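Local coordinates for acyl-coenzyme A oxidase acox-1.2 (PDB 5K3J), which catalyses the FAD-dependent desaturation of ascaroside side chains attached to coenzyme A, the first step of peroxisomal beta-oxidation in pheromone biosynthesis, at residues A202-K207 with H214-Q219; L342-A347 with L592-I597; G456-L461 with Y467-S472. All coordinates share one frame; numbering follows the deposited sequence.

Contact 1: A202-K207 with H214-Q219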
# COMPACT_ATOMS: atom_id res chain seq x y z
N ALA A 202 30.67 -12.49 -1.89
CA ALA A 202 31.30 -12.58 -3.20
C ALA A 202 31.51 -14.02 -3.64
O ALA A 202 31.61 -14.93 -2.82
CB ALA A 202 32.63 -11.84 -3.20
N GLU A 203 31.56 -14.23 -4.95
CA GLU A 203 31.82 -15.55 -5.51
C GLU A 203 33.27 -15.95 -5.28
O GLU A 203 34.19 -15.22 -5.65
CB GLU A 203 31.49 -15.56 -7.00
CG GLU A 203 31.63 -16.91 -7.66
CD GLU A 203 30.52 -17.87 -7.27
OE1 GLU A 203 29.42 -17.40 -6.94
OE2 GLU A 203 30.77 -19.10 -7.29
N LEU A 204 33.48 -17.11 -4.66
CA LEU A 204 34.83 -17.54 -4.29
C LEU A 204 35.54 -18.24 -5.45
O LEU A 204 35.03 -19.21 -6.02
CB LEU A 204 34.77 -18.47 -3.08
CG LEU A 204 36.11 -19.05 -2.62
CD1 LEU A 204 37.15 -17.95 -2.42
CD2 LEU A 204 35.94 -19.87 -1.36
N ILE A 205 36.72 -17.73 -5.80
CA ILE A 205 37.50 -18.26 -6.91
C ILE A 205 38.91 -18.68 -6.47
O ILE A 205 39.67 -17.86 -5.95
CB ILE A 205 37.62 -17.23 -8.05
CG1 ILE A 205 36.23 -16.81 -8.54
CG2 ILE A 205 38.45 -17.79 -9.19
CD1 ILE A 205 36.27 -15.71 -9.59
N ILE A 206 39.24 -19.94 -6.69
CA ILE A 206 40.56 -20.47 -6.33
C ILE A 206 41.23 -21.08 -7.56
O ILE A 206 40.90 -22.19 -7.97
CB ILE A 206 40.44 -21.50 -5.18
CG1 ILE A 206 40.08 -20.80 -3.88
CG2 ILE A 206 41.74 -22.29 -5.01
CD1 ILE A 206 39.55 -21.72 -2.80
N LYS A 207 42.17 -20.32 -8.14
CA LYS A 207 42.86 -20.66 -9.39
C LYS A 207 41.91 -21.32 -10.39
O LYS A 207 42.00 -22.52 -10.65
CB LYS A 207 44.07 -21.55 -9.12
CG LYS A 207 45.02 -20.99 -8.06
CD LYS A 207 45.52 -19.60 -8.42
CE LYS A 207 46.44 -19.03 -7.35
NZ LYS A 207 46.94 -17.67 -7.70
N HIS A 214 30.52 -16.46 -0.67
CA HIS A 214 31.08 -16.56 0.68
C HIS A 214 31.13 -15.19 1.36
O HIS A 214 30.83 -14.18 0.73
CB HIS A 214 32.48 -17.17 0.63
CG HIS A 214 32.50 -18.64 0.37
ND1 HIS A 214 32.01 -19.20 -0.79
CD2 HIS A 214 32.93 -19.67 1.12
CE1 HIS A 214 32.14 -20.51 -0.74
NE2 HIS A 214 32.70 -20.82 0.41
N PHE A 215 31.49 -15.16 2.64
CA PHE A 215 31.51 -13.92 3.40
C PHE A 215 32.92 -13.39 3.62
O PHE A 215 33.80 -14.12 4.08
CB PHE A 215 30.80 -14.10 4.74
CG PHE A 215 29.32 -14.24 4.63
CD1 PHE A 215 28.50 -13.12 4.55
CD2 PHE A 215 28.73 -15.49 4.59
CE1 PHE A 215 27.13 -13.25 4.44
CE2 PHE A 215 27.37 -15.63 4.48
CZ PHE A 215 26.56 -14.51 4.40
N PHE A 216 33.14 -12.13 3.28
CA PHE A 216 34.43 -11.48 3.46
C PHE A 216 34.27 -10.18 4.22
O PHE A 216 33.54 -9.29 3.80
CB PHE A 216 35.11 -11.22 2.11
CG PHE A 216 35.29 -12.45 1.27
CD1 PHE A 216 34.23 -12.93 0.51
CD2 PHE A 216 36.50 -13.10 1.22
CE1 PHE A 216 34.39 -14.05 -0.26
CE2 PHE A 216 36.66 -14.23 0.45
CZ PHE A 216 35.60 -14.70 -0.29
N MET A 217 34.96 -10.07 5.35
CA MET A 217 35.03 -8.81 6.08
C MET A 217 35.83 -7.80 5.28
O MET A 217 36.95 -8.07 4.86
CB MET A 217 35.66 -9.02 7.46
CG MET A 217 35.83 -7.74 8.25
SD MET A 217 34.25 -6.95 8.64
CE MET A 217 33.54 -8.17 9.74
N VAL A 218 35.24 -6.63 5.06
CA VAL A 218 35.92 -5.57 4.34
C VAL A 218 35.83 -4.27 5.11
O VAL A 218 34.74 -3.82 5.45
CB VAL A 218 35.33 -5.37 2.94
CG1 VAL A 218 36.14 -4.34 2.15
CG2 VAL A 218 35.26 -6.69 2.20
N GLN A 219 36.98 -3.67 5.41
CA GLN A 219 36.99 -2.30 5.92
C GLN A 219 36.81 -1.36 4.75
O GLN A 219 37.49 -1.48 3.74
CB GLN A 219 38.29 -1.98 6.67
CG GLN A 219 38.33 -0.56 7.21
CD GLN A 219 39.56 -0.25 8.04
OE1 GLN A 219 40.52 -1.03 8.04
NE2 GLN A 219 39.55 0.88 8.73

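Contact 2: L342-A347 with L592-I597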
# COMPACT_ATOMS: atom_id res chain seq x y z
N LEU A 342 -11.25 -4.20 10.80
CA LEU A 342 -10.29 -3.94 11.87
C LEU A 342 -9.94 -5.19 12.68
O LEU A 342 -8.77 -5.55 12.79
CB LEU A 342 -10.82 -2.86 12.81
CG LEU A 342 -10.13 -1.49 12.76
CD1 LEU A 342 -9.82 -1.10 11.33
CD2 LEU A 342 -11.00 -0.43 13.44
N PHE A 343 -10.96 -5.83 13.25
CA PHE A 343 -10.76 -6.92 14.20
C PHE A 343 -10.07 -8.19 13.66
O PHE A 343 -9.30 -8.81 14.39
CB PHE A 343 -12.10 -7.31 14.83
CG PHE A 343 -12.72 -6.24 15.68
CD1 PHE A 343 -11.98 -5.14 16.09
CD2 PHE A 343 -14.04 -6.33 16.07
CE1 PHE A 343 -12.55 -4.16 16.87
CE2 PHE A 343 -14.61 -5.35 16.86
CZ PHE A 343 -13.87 -4.27 17.25
N PRO A 344 -10.36 -8.59 12.41
CA PRO A 344 -9.62 -9.75 11.89
C PRO A 344 -8.11 -9.51 11.83
O PRO A 344 -7.33 -10.42 12.11
CB PRO A 344 -10.18 -9.94 10.49
CG PRO A 344 -11.57 -9.40 10.57
CD PRO A 344 -11.48 -8.23 11.52
N SER A 345 -7.71 -8.29 11.48
CA SER A 345 -6.30 -7.93 11.49
C SER A 345 -5.77 -8.01 12.91
O SER A 345 -4.64 -8.44 13.15
CB SER A 345 -6.09 -6.53 10.92
OG SER A 345 -6.62 -6.42 9.61
N LEU A 346 -6.61 -7.59 13.86
CA LEU A 346 -6.28 -7.67 15.27
C LEU A 346 -6.11 -9.12 15.71
O LEU A 346 -5.29 -9.44 16.57
CB LEU A 346 -7.35 -6.99 16.12
CG LEU A 346 -7.08 -6.94 17.62
CD1 LEU A 346 -5.78 -6.22 17.90
CD2 LEU A 346 -8.24 -6.29 18.36
N ALA A 347 -6.88 -10.01 15.09
CA ALA A 347 -6.75 -11.44 15.34
C ALA A 347 -5.45 -11.95 14.74
O ALA A 347 -4.80 -12.84 15.29
CB ALA A 347 -7.94 -12.19 14.78
N LEU A 592 -20.64 -12.75 14.88
CA LEU A 592 -20.92 -12.89 16.30
C LEU A 592 -19.74 -12.43 17.14
O LEU A 592 -19.90 -11.78 18.17
CB LEU A 592 -21.28 -14.33 16.64
CG LEU A 592 -21.49 -14.60 18.13
CD1 LEU A 592 -22.71 -13.85 18.65
CD2 LEU A 592 -21.61 -16.10 18.42
N TYR A 593 -18.54 -12.78 16.68
CA TYR A 593 -17.33 -12.48 17.43
C TYR A 593 -16.77 -11.10 17.13
O TYR A 593 -15.93 -10.60 17.87
CB TYR A 593 -16.27 -13.55 17.17
CG TYR A 593 -16.56 -14.83 17.91
CD1 TYR A 593 -16.40 -14.90 19.28
CD2 TYR A 593 -17.00 -15.97 17.24
CE1 TYR A 593 -16.66 -16.06 19.98
CE2 TYR A 593 -17.27 -17.14 17.93
CZ TYR A 593 -17.10 -17.18 19.29
OH TYR A 593 -17.37 -18.33 19.98
N LEU A 594 -17.24 -10.48 16.05
CA LEU A 594 -17.00 -9.06 15.85
C LEU A 594 -17.70 -8.32 16.97
O LEU A 594 -17.11 -7.50 17.67
CB LEU A 594 -17.53 -8.58 14.50
CG LEU A 594 -16.58 -8.49 13.30
CD1 LEU A 594 -15.14 -8.80 13.70
CD2 LEU A 594 -17.05 -9.42 12.19
N GLU A 595 -18.99 -8.62 17.14
CA GLU A 595 -19.81 -8.01 18.17
C GLU A 595 -19.33 -8.37 19.57
O GLU A 595 -19.47 -7.59 20.51
CB GLU A 595 -21.27 -8.41 17.99
CG GLU A 595 -22.10 -7.43 17.17
CD GLU A 595 -21.77 -7.48 15.69
OE1 GLU A 595 -21.22 -6.49 15.17
OE2 GLU A 595 -22.07 -8.51 15.05
N LYS A 596 -18.76 -9.57 19.70
CA LYS A 596 -18.30 -10.04 21.00
C LYS A 596 -16.98 -9.38 21.40
O LYS A 596 -16.75 -9.09 22.58
CB LYS A 596 -18.15 -11.56 21.01
CG LYS A 596 -18.68 -12.22 22.27
CD LYS A 596 -18.28 -13.68 22.33
CE LYS A 596 -19.11 -14.45 23.34
NZ LYS A 596 -18.64 -15.86 23.49
N ILE A 597 -16.12 -9.14 20.42
CA ILE A 597 -14.82 -8.50 20.64
C ILE A 597 -14.96 -7.01 20.95
O ILE A 597 -14.29 -6.49 21.84
CB ILE A 597 -13.89 -8.67 19.41
CG1 ILE A 597 -13.29 -10.07 19.38
CG2 ILE A 597 -12.77 -7.64 19.42
CD1 ILE A 597 -12.46 -10.41 20.58

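Contact 3: G456-L461 with Y467-S472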
# COMPACT_ATOMS: atom_id res chain seq x y z
N GLY A 456 7.23 -44.35 0.27
CA GLY A 456 7.11 -45.06 1.54
C GLY A 456 8.02 -44.48 2.61
O GLY A 456 8.40 -45.18 3.55
N LYS A 457 8.35 -43.20 2.47
CA LYS A 457 9.21 -42.53 3.44
C LYS A 457 8.44 -41.47 4.22
O LYS A 457 8.98 -40.41 4.54
CB LYS A 457 10.41 -41.89 2.73
CG LYS A 457 10.94 -42.70 1.56
CD LYS A 457 12.18 -42.05 0.95
CE LYS A 457 13.27 -43.08 0.70
NZ LYS A 457 14.61 -42.57 1.12
N ALA A 458 7.18 -41.76 4.52
CA ALA A 458 6.34 -40.84 5.26
C ALA A 458 6.90 -40.57 6.65
O ALA A 458 6.60 -39.55 7.27
CB ALA A 458 4.92 -41.38 5.35
N LYS A 459 7.71 -41.50 7.15
CA LYS A 459 8.31 -41.37 8.47
C LYS A 459 9.55 -40.47 8.44
O LYS A 459 10.17 -40.23 9.47
CB LYS A 459 8.69 -42.74 9.03
CG LYS A 459 7.57 -43.39 9.83
CD LYS A 459 8.13 -44.28 10.92
CE LYS A 459 8.90 -43.47 11.95
NZ LYS A 459 8.94 -44.15 13.27
N LYS A 460 9.90 -39.98 7.26
CA LYS A 460 10.95 -38.97 7.16
C LYS A 460 10.36 -37.58 7.38
O LYS A 460 11.09 -36.60 7.52
CB LYS A 460 11.65 -39.04 5.80
CG LYS A 460 12.82 -40.00 5.74
CD LYS A 460 13.98 -39.51 6.60
CE LYS A 460 14.55 -38.20 6.08
NZ LYS A 460 15.11 -38.34 4.71
N LEU A 461 9.03 -37.51 7.41
CA LEU A 461 8.33 -36.25 7.55
C LEU A 461 8.42 -35.68 8.96
O LEU A 461 8.30 -36.41 9.95
CB LEU A 461 6.85 -36.41 7.16
CG LEU A 461 6.42 -36.07 5.73
CD1 LEU A 461 7.28 -36.76 4.69
CD2 LEU A 461 4.96 -36.42 5.53
N TYR A 467 0.85 -33.93 8.54
CA TYR A 467 -0.56 -33.97 8.15
C TYR A 467 -0.77 -34.29 6.68
O TYR A 467 -1.90 -34.55 6.25
CB TYR A 467 -1.24 -32.63 8.48
CG TYR A 467 -0.90 -31.52 7.51
CD1 TYR A 467 0.26 -30.77 7.65
CD2 TYR A 467 -1.75 -31.23 6.45
CE1 TYR A 467 0.56 -29.76 6.76
CE2 TYR A 467 -1.46 -30.22 5.55
CZ TYR A 467 -0.30 -29.48 5.71
OH TYR A 467 0.00 -28.47 4.82
N LEU A 468 0.30 -34.26 5.90
CA LEU A 468 0.21 -34.51 4.47
C LEU A 468 0.05 -36.00 4.16
O LEU A 468 -0.60 -36.37 3.18
CB LEU A 468 1.45 -33.96 3.75
CG LEU A 468 1.59 -32.44 3.68
CD1 LEU A 468 2.95 -32.06 3.13
CD2 LEU A 468 0.48 -31.82 2.85
N ALA A 469 0.64 -36.86 4.99
CA ALA A 469 0.56 -38.29 4.76
C ALA A 469 -0.76 -38.87 5.26
O ALA A 469 -1.09 -40.02 4.97
CB ALA A 469 1.73 -38.99 5.44
N ASP A 470 -1.50 -38.07 6.01
CA ASP A 470 -2.77 -38.51 6.58
C ASP A 470 -3.91 -38.42 5.59
O ASP A 470 -3.72 -38.29 4.38
CB ASP A 470 -3.14 -37.69 7.82
CG ASP A 470 -2.11 -37.78 8.91
OD1 ASP A 470 -1.31 -38.74 8.89
OD2 ASP A 470 -2.11 -36.90 9.80
N LYS A 471 -5.12 -38.49 6.14
CA LYS A 471 -6.34 -38.17 5.43
C LYS A 471 -7.38 -37.87 6.50
O LYS A 471 -7.50 -38.61 7.47
CB LYS A 471 -6.77 -39.31 4.51
CG LYS A 471 -7.29 -40.54 5.24
CD LYS A 471 -7.21 -41.77 4.36
CE LYS A 471 -7.92 -42.95 5.01
NZ LYS A 471 -7.35 -43.29 6.34
N SER A 472 -8.10 -36.77 6.34
CA SER A 472 -9.08 -36.38 7.34
C SER A 472 -10.48 -36.79 6.89
O SER A 472 -11.34 -37.11 7.71
CB SER A 472 -9.00 -34.88 7.62
OG SER A 472 -9.52 -34.60 8.91

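Contact 1: A202-K207 with H214-Q219
Ala202 faces His214 as an antiparallel hydrogen-bonded pair, its backbone joined to that residue in both directions. Ala202 N donates to His214 O at 3.1 Å and His214 N returns a bond to Ala202 O at 2.9 Å. The same Ala202 O lies at the edge of the Phe216 ring, in its plane, with CE1 as the nearest ring atom, while the methyl carbon Ala202 CB packs 4.1 Å from Phe216 CE1. Strands 197-205 and 210-219 form a beta hairpin within the mixed sheet of the beta domain of the acyl-CoA oxidase fold. The short segments turn strongly against each other beyond this pair, with 100° between their directions, and further along the hairpin the backbone of Leu204 bonds to Tyr211 and Gly212. Leu204 divides its isobutyl group between two rings. With CG anti to the backbone N (chi1 178°), the chain reaches across to the His214 ring, where CD2 sits almost exactly over the centre in a CH-pi contact, 3.8 Å from the centroid. Nearer the root of the side chain, Leu204 CB comes within 3.7 Å of His214 ND1. The other methyl, Leu204 CD1, meets the edge of Phe216 at CZ, 4.2 Å away. Two hydrogen bonds, ND1 with Gly212 O and NE2 with Tyr276 OH, fix the rotation of the imidazole and hold its face against Leu204. Phe216 in turn meets Phe174 edge-to-face and touches Ala165 of strand 164-168.

Contact 2: L342-A347 with L592-I597
Phe343 and Ile597 make a CH-pi contact: the methyl carbon Ile597 CG2 lies over the centre of the Phe343 ring, 3.8 Å from its centroid and 11° off the ring normal. This branch of the isoleucine is anti to its own backbone N, while CG1, anti to the carbonyl carbon (chi1 -78°), carries CD1 away from the ring. Apolar packing adds Leu594, whose CD1 lodges against the base of the same phenylalanine, 3.6 Å from Phe343 CB and equally close to CD2. Leu594 CD1 also touches the Pro344 ring, 4.3 Å from Pro344 CD. The remaining contact brings a backbone carbonyl to an aromatic edge, Leu594 O lying near the plane of the Phe343 ring beside CE2. No hydrogen bond crosses between the segments. Were Phe343 replaced by an alanine, the ring would be lost, and Ile597 CG2 and Leu594 CD1 would probably be left facing a gap between the two helices. Leu561 of helix 549-569 and Ala601 of helix 601-606 also touch the Phe343 side chain, which is thus wedged among several helices. The two short helical segments run nearly perpendicular, at 82°, with their axes 11.2 Å apart. Leu342 holds the N-cap position of helix 343-363, just after His340 and Arg341 of the ATP pocket, and Pro344 touches Tyr565 of that pocket. Such nearly perpendicular packing joins the C-alpha1 region to the C-terminal helical region of the acyl-CoA oxidase fold, here directly beside the nucleotide site.

Contact 3: G456-L461 with Y467-S472
The long loop that links helix 435-450 to helix 481-507 folds back on itself at the surface of the helical part of the protein, and a 3-10 turn at 458-460 brings one limb against the other. Within this turn Lys460 N bonds to Lys457 O at 2.9 Å, and Leu461 N bonds to Ala458 O at 3.2 Å. The spacing carries Ala458 and Leu461 to the same side, toward 467-472, while the lysines between and before them lie at the exposed surface. The opposing limb has helical backbone angles at 467-469 but lacks the regular bonds of a helix. It is tied instead to the helices beneath: Tyr467 OH is hydrogen-bonded to His530 ND1, Tyr467 O to Arg492 NH2, and Leu468 packs on Ala495 of helix 481-507. Ala469 follows with its methyl directed at the other limb. The contact is small and wholly apolar, burying 115 Å² in all, and no hydrogen bond crosses it. It lies away from the substrate and nucleotide sites and is plain packing between two parts of one loop. Ala458 and Ala469 are the nearest pair of the two backbones, their CA atoms 6.3 Å apart. Ile453 touches Ala469, and Leu452 touches Leu461, so that the earlier part of the loop adds further apolar cover. Ala469 CB is shared by two partners: it meets the methyl of Ala458, CB to CB, at 4.0 Å, and one branch of Leu461, CD2, at 4.1 Å, whereas Leu461 CD1 turns away to 6.0 Å from Ala469 CB.

How the contacts relate
The three contacts are separate. Contacts 1 and 2 lie on opposite sides of the chain's centre, their own centres 52 Å apart; contact 3 is about 42 Å from contact 1 and 35 Å from contact 2, centre to centre. Contact 1 closes before either of the others opens, while contact 3 falls within the 244 residues that separate the two segments of contact 2. They also differ in their relation to the ligands. His214 of contact 1 has its side chain about 11 Å from the bound ascaroside-CoA, the side chain of Pro344 of contact 2 lies about 6 Å from the bound ATP, and that of Leu461 of contact 3 stays about 13 Å from the ascaroside-CoA.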